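PDB 4FMV: glucuronoarabinoxylan endo-1,4-beta-xylanase from Clostridium papyrosolvens, which probably hydrolyses internal beta-1,4 linkages in the xylan or glucan chains of plant cell walls, as a family 30 glycoside hydrolase. Local coordinates for residues Asp236-Ile250 / Ile280-Lys292. Numbering follows the deposited sequence.
Sequences DDDTTGNIMNMSKEI and IYKRAYVLGQFAK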
loop_
_atom_site.group_PDB
_atom_site.type_symbol
_atom_site.label_atom_id
_atom_site.label_comp_id
_atom_site.label_asym_id
_atom_site.label_seq_id
_atom_site.Cartn_x
_atom_site.Cartn_y
_atom_site.Cartn_z
ATOM N N ASP A 236 -13.926 6.743 4.674
ATOM C CA ASP A 236 -14.971 7.624 4.185
ATOM C C ASP A 236 -14.708 9.122 4.239
ATOM O O ASP A 236 -15.101 9.839 3.330
ATOM C CB ASP A 236 -16.275 7.349 4.943
ATOM C CG ASP A 236 -16.955 6.069 4.492
ATOM O OD1 ASP A 236 -16.640 5.549 3.399
ATOM O OD2 ASP A 236 -17.820 5.595 5.236
ATOM N N ASP A 237 -14.124 9.602 5.330
ATOM C CA ASP A 237 -14.061 11.040 5.566
ATOM C C ASP A 237 -13.054 11.373 6.656
ATOM O O ASP A 237 -12.367 10.485 7.175
ATOM C CB ASP A 237 -15.437 11.570 5.970
ATOM C CG ASP A 237 -15.958 10.904 7.219
ATOM O OD1 ASP A 237 -15.156 10.690 8.148
ATOM O OD2 ASP A 237 -17.160 10.591 7.272
ATOM N N ASP A 238 -12.999 12.655 7.010
ATOM C CA ASP A 238 -12.012 13.165 7.947
ATOM C C ASP A 238 -12.473 13.276 9.406
ATOM O O ASP A 238 -11.771 13.878 10.232
ATOM C CB ASP A 238 -11.387 14.466 7.432
ATOM C CG ASP A 238 -10.647 14.264 6.111
ATOM O OD1 ASP A 238 -9.797 13.351 6.015
ATOM O OD2 ASP A 238 -10.933 15.004 5.152
ATOM N N THR A 239 -13.662 12.767 9.714
ATOM C CA THR A 239 -14.122 12.750 11.100
ATOM C C THR A 239 -13.100 11.992 11.956
ATOM O O THR A 239 -12.388 11.123 11.466
ATOM C CB THR A 239 -15.541 12.122 11.265
ATOM O OG1 THR A 239 -15.519 10.730 10.897
ATOM C CG2 THR A 239 -16.535 12.855 10.388
ATOM N N THR A 240 -12.987 12.376 13.217
ATOM C CA THR A 240 -12.022 11.767 14.124
ATOM C C THR A 240 -12.097 10.225 14.209
ATOM O O THR A 240 -11.065 9.557 14.283
ATOM C CB THR A 240 -12.150 12.383 15.508
ATOM O OG1 THR A 240 -12.062 13.809 15.379
ATOM C CG2 THR A 240 -11.021 11.886 16.422
ATOM N N GLY A 241 -13.299 9.660 14.183
ATOM C CA GLY A 241 -13.425 8.204 14.227
ATOM C C GLY A 241 -12.660 7.526 13.095
ATOM O O GLY A 241 -11.979 6.522 13.319
ATOM N N ASN A 242 -12.786 8.069 11.882
ATOM C CA ASN A 242 -12.079 7.543 10.708
ATOM C C ASN A 242 -10.591 7.865 10.663
ATOM O O ASN A 242 -9.814 7.079 10.155
ATOM C CB ASN A 242 -12.754 7.973 9.409
ATOM C CG ASN A 242 -13.968 7.120 9.094
ATOM O OD1 ASN A 242 -13.933 5.900 9.272
ATOM N ND2 ASN A 242 -15.052 7.751 8.651
ATOM N N ILE A 243 -10.207 9.029 11.182
ATOM C CA ILE A 243 -8.806 9.339 11.393
ATOM C C ILE A 243 -8.174 8.249 12.280
ATOM O O ILE A 243 -7.094 7.747 11.981
ATOM C CB ILE A 243 -8.624 10.752 12.033
ATOM C CG1 ILE A 243 -9.168 11.837 11.091
ATOM C CG2 ILE A 243 -7.164 11.039 12.303
ATOM C CD1 ILE A 243 -8.724 11.669 9.657
ATOM N N MET A 244 -8.848 7.892 13.376
ATOM C CA MET A 244 -8.347 6.841 14.274
ATOM C C MET A 244 -8.440 5.439 13.660
ATOM O O MET A 244 -7.527 4.622 13.807
ATOM C CB MET A 244 -9.102 6.867 15.598
ATOM C CG MET A 244 -8.865 8.139 16.412
ATOM S SD MET A 244 -7.133 8.259 16.885
ATOM C CE MET A 244 -6.473 9.407 15.672
ATOM N N ASN A 245 -9.548 5.155 12.981
ATOM C CA ASN A 245 -9.691 3.877 12.301
ATOM C C ASN A 245 -8.564 3.662 11.322
ATOM O O ASN A 245 -8.044 2.559 11.216
ATOM C CB ASN A 245 -11.006 3.803 11.539
ATOM C CG ASN A 245 -12.183 3.600 12.450
ATOM O OD1 ASN A 245 -12.045 3.054 13.545
ATOM N ND2 ASN A 245 -13.356 4.037 12.004
ATOM N N MET A 246 -8.216 4.721 10.593
ATOM C CA MET A 246 -7.182 4.641 9.553
ATOM C C MET A 246 -5.787 4.561 10.166
ATOM O O MET A 246 -4.986 3.746 9.737
ATOM C CB MET A 246 -7.277 5.811 8.564
ATOM C CG MET A 246 -6.158 5.863 7.530
ATOM S SD MET A 246 -6.311 7.278 6.403
ATOM C CE MET A 246 -4.782 7.109 5.474
ATOM N N SER A 247 -5.520 5.389 11.177
ATOM C CA SER A 247 -4.243 5.337 11.914
ATOM C C SER A 247 -4.017 3.919 12.404
ATOM O O SER A 247 -2.971 3.323 12.154
ATOM C CB SER A 247 -4.268 6.282 13.125
ATOM O OG SER A 247 -4.273 7.661 12.735
ATOM N N LYS A 248 -5.010 3.382 13.115
ATOM C CA LYS A 248 -4.888 2.063 13.725
ATOM C C LYS A 248 -4.699 0.936 12.698
ATOM O O LYS A 248 -3.901 0.039 12.907
ATOM C CB LYS A 248 -6.081 1.781 14.628
ATOM C CG LYS A 248 -6.220 0.290 15.015
ATOM C CD LYS A 248 -5.710 -0.029 16.393
ATOM C CE LYS A 248 -6.496 -1.210 17.003
ATOM N NZ LYS A 248 -6.564 -2.447 16.147
ATOM N N GLU A 249 -5.436 0.963 11.595
ATOM C CA GLU A 249 -5.270 -0.072 10.575
ATOM C C GLU A 249 -3.875 -0.097 9.933
ATOM O O GLU A 249 -3.312 -1.171 9.664
ATOM C CB GLU A 249 -6.324 0.070 9.483
ATOM C CG GLU A 249 -6.242 -1.046 8.454
ATOM C CD GLU A 249 -7.419 -1.001 7.519
ATOM O OE1 GLU A 249 -8.540 -1.345 7.941
ATOM O OE2 GLU A 249 -7.227 -0.602 6.372
ATOM N N ILE A 250 -3.292 1.069 9.687
ATOM C CA ILE A 250 -1.939 1.055 9.140
ATOM C C ILE A 250 -0.976 0.438 10.151
ATOM O O ILE A 250 -0.125 -0.375 9.796
ATOM C CB ILE A 250 -1.456 2.457 8.700
ATOM C CG1 ILE A 250 -2.422 3.051 7.668
ATOM C CG2 ILE A 250 -0.056 2.362 8.110
ATOM C CD1 ILE A 250 -2.173 4.560 7.357
ATOM N N ILE A 280 -5.821 19.238 0.403
ATOM C CA ILE A 280 -5.302 17.969 0.925
ATOM C C ILE A 280 -6.049 17.573 2.200
ATOM O O ILE A 280 -6.072 18.336 3.158
ATOM C CB ILE A 280 -3.790 18.091 1.258
ATOM C CG1 ILE A 280 -2.997 18.494 0.008
ATOM C CG2 ILE A 280 -3.242 16.766 1.822
ATOM C CD1 ILE A 280 -3.045 17.489 -1.115
ATOM N N TYR A 281 -6.649 16.387 2.211
ATOM C CA TYR A 281 -7.478 15.943 3.322
ATOM C C TYR A 281 -6.668 15.454 4.505
ATOM O O TYR A 281 -5.523 15.031 4.362
ATOM C CB TYR A 281 -8.410 14.819 2.883
ATOM C CG TYR A 281 -9.441 15.226 1.858
ATOM C CD1 TYR A 281 -9.995 16.510 1.848
ATOM C CD2 TYR A 281 -9.858 14.330 0.900
ATOM C CE1 TYR A 281 -10.965 16.864 0.903
ATOM C CE2 TYR A 281 -10.805 14.671 -0.038
ATOM C CZ TYR A 281 -11.359 15.931 -0.039
ATOM O OH TYR A 281 -12.313 16.229 -0.998
ATOM N N LYS A 282 -7.275 15.512 5.681
ATOM C CA LYS A 282 -6.606 15.031 6.891
ATOM C C LYS A 282 -6.092 13.601 6.738
ATOM O O LYS A 282 -4.989 13.291 7.187
ATOM C CB LYS A 282 -7.525 15.160 8.106
ATOM C CG LYS A 282 -6.852 14.809 9.437
ATOM C CD LYS A 282 -7.753 15.255 10.604
ATOM C CE LYS A 282 -7.946 16.778 10.571
ATOM N NZ LYS A 282 -6.671 17.448 10.968
ATOM N N ARG A 283 -6.884 12.734 6.102
ATOM C CA ARG A 283 -6.479 11.350 5.864
ATOM C C ARG A 283 -5.136 11.244 5.147
ATOM O O ARG A 283 -4.373 10.306 5.403
ATOM C CB ARG A 283 -7.555 10.579 5.081
ATOM C CG ARG A 283 -8.773 10.148 5.907
ATOM C CD ARG A 283 -9.972 9.952 4.981
ATOM N NE ARG A 283 -10.434 11.254 4.514
ATOM C CZ ARG A 283 -11.202 11.454 3.453
ATOM N NH1 ARG A 283 -11.599 10.435 2.720
ATOM N NH2 ARG A 283 -11.558 12.691 3.120
ATOM N N ALA A 284 -4.832 12.200 4.266
ATOM C CA ALA A 284 -3.538 12.199 3.572
ATOM C C ALA A 284 -2.390 12.350 4.563
ATOM O O ALA A 284 -1.346 11.720 4.414
ATOM C CB ALA A 284 -3.479 13.327 2.515
ATOM N N TYR A 285 -2.591 13.197 5.565
ATOM C CA TYR A 285 -1.593 13.436 6.606
ATOM C C TYR A 285 -1.454 12.230 7.549
ATOM O O TYR A 285 -0.345 11.908 7.985
ATOM C CB TYR A 285 -1.934 14.693 7.389
ATOM C CG TYR A 285 -1.918 15.957 6.544
ATOM C CD1 TYR A 285 -0.736 16.658 6.334
ATOM C CD2 TYR A 285 -3.076 16.438 5.949
ATOM C CE1 TYR A 285 -0.710 17.819 5.567
ATOM C CE2 TYR A 285 -3.064 17.614 5.171
ATOM C CZ TYR A 285 -1.875 18.288 4.982
ATOM O OH TYR A 285 -1.833 19.441 4.232
ATOM N N VAL A 286 -2.562 11.548 7.840
ATOM C CA VAL A 286 -2.478 10.291 8.589
ATOM C C VAL A 286 -1.491 9.346 7.886
ATOM O O VAL A 286 -0.582 8.803 8.515
ATOM C CB VAL A 286 -3.835 9.578 8.701
ATOM C CG1 VAL A 286 -3.634 8.129 9.286
ATOM C CG2 VAL A 286 -4.815 10.398 9.548
ATOM N N LEU A 287 -1.665 9.148 6.582
ATOM C CA LEU A 287 -0.752 8.277 5.846
ATOM C C LEU A 287 0.659 8.857 5.823
ATOM O O LEU A 287 1.648 8.113 5.881
ATOM C CB LEU A 287 -1.264 7.988 4.431
ATOM C CG LEU A 287 -0.458 7.015 3.569
ATOM C CD1 LEU A 287 -0.457 5.628 4.206
ATOM C CD2 LEU A 287 -1.047 6.936 2.158
ATOM N N GLY A 288 0.758 10.184 5.749
ATOM C CA GLY A 288 2.051 10.853 5.761
ATOM C C GLY A 288 2.876 10.674 7.034
ATOM O O GLY A 288 4.112 10.748 6.994
ATOM N N GLN A 289 2.204 10.478 8.171
ATOM C CA GLN A 289 2.882 10.194 9.437
ATOM C C GLN A 289 3.769 8.967 9.298
ATOM O O GLN A 289 4.762 8.804 10.035
ATOM C CB GLN A 289 1.852 9.924 10.539
ATOM C CG GLN A 289 0.946 11.105 10.882
ATOM C CD GLN A 289 1.615 12.170 11.720
ATOM O OE1 GLN A 289 1.126 13.295 11.806
ATOM N NE2 GLN A 289 2.730 11.824 12.359
ATOM N N PHE A 290 3.381 8.092 8.367
ATOM C CA PHE A 290 4.177 6.925 7.973
ATOM C C PHE A 290 5.105 7.258 6.816
ATOM O O PHE A 290 6.332 7.107 6.944
ATOM C CB PHE A 290 3.290 5.726 7.622
ATOM C CG PHE A 290 2.528 5.161 8.810
ATOM C CD1 PHE A 290 1.271 5.644 9.141
ATOM C CD2 PHE A 290 3.084 4.156 9.594
ATOM C CE1 PHE A 290 0.579 5.135 10.244
ATOM C CE2 PHE A 290 2.397 3.629 10.688
ATOM C CZ PHE A 290 1.141 4.121 11.015
ATOM N N ALA A 291 4.513 7.647 5.678
ATOM C CA ALA A 291 5.221 7.783 4.391
ATOM C C ALA A 291 6.394 8.714 4.424
ATOM O O ALA A 291 7.435 8.422 3.852
ATOM C CB ALA A 291 4.267 8.274 3.321
ATOM N N LYS A 292 6.205 9.871 5.049
ATOM C CA LYS A 292 7.225 10.909 5.012
ATOM C C LYS A 292 8.473 10.434 5.723
ATOM O O LYS A 292 9.581 10.643 5.230
ATOM C CB LYS A 292 6.720 12.194 5.681
ATOM C CG LYS A 292 7.687 13.401 5.574
ATOM C CD LYS A 292 8.007 13.782 4.140
ATOM C CE LYS A 292 8.868 15.068 4.054
ATOM N NZ LYS A 292 8.991 15.501 2.613
HETATM O O HOH W 1 -9.690 17.114 5.688
#
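Arg283 clasps the carboxylate of Asp238 where the loop 236-239 meets the first turn of helix 282-291, and its side chain can be followed outward atom by atom. CB and CG pass between Asp238 OD1 and Met246 SD, the sulfur lying 3.8 Å from each. CD comes to 3.3 Å from the carbonyl oxygen of Asp237. A bend at chi3 brings the guanidinium edge to Asp238, so that its NE donates to Asp238 OD1 at 2.7 Å and 174°, while NH2 donates to Asp238 OD2 at 3.1 Å. Both acceptors lie close to the guanidinium plane, yet the carboxylate plane is turned 62° from it and is met from above, a side-on, two-nitrogen salt bridge. Asp237 CA covers one guanidinium face, lying over CZ, and NH1 bonds to the carbonyl of Phe235. The backbone N of Arg283 reaches Asp238 OD1 at 3.0 Å from the opposite face to NE, giving that oxygen two donors.

Farther along, hydrophobic packing takes over. Val286 is a knob in the hole formed by Ile243, Met246, Ser247 and Ile250: its CG1, anti to the backbone N, touches Ser247 OG, and CG2 meets Ile243 CG2 at 3.7 Å. Met246, fully extended, carries CE to Leu287 CB. At the far end Ile250 CG2 sits over the Phe290 ring, 3.5 Å from its centroid and 8° off the normal, a CH-pi contact.

The axes, 9.8 Å apart at closest approach, run in the same general direction, a roughly parallel pairing expected for neighbouring outer helices of the (beta/alpha)8 barrel, here the glycoside hydrolase portion of a larger protein; Tyr262 and Tyr264 of strand 261-266 touch their inner side chains. The chemistry implies a junction pinned by charge at the helix N-termini, where Asp238 would also favour the amino end of helix 282-291, and continued by apolar contacts beyond.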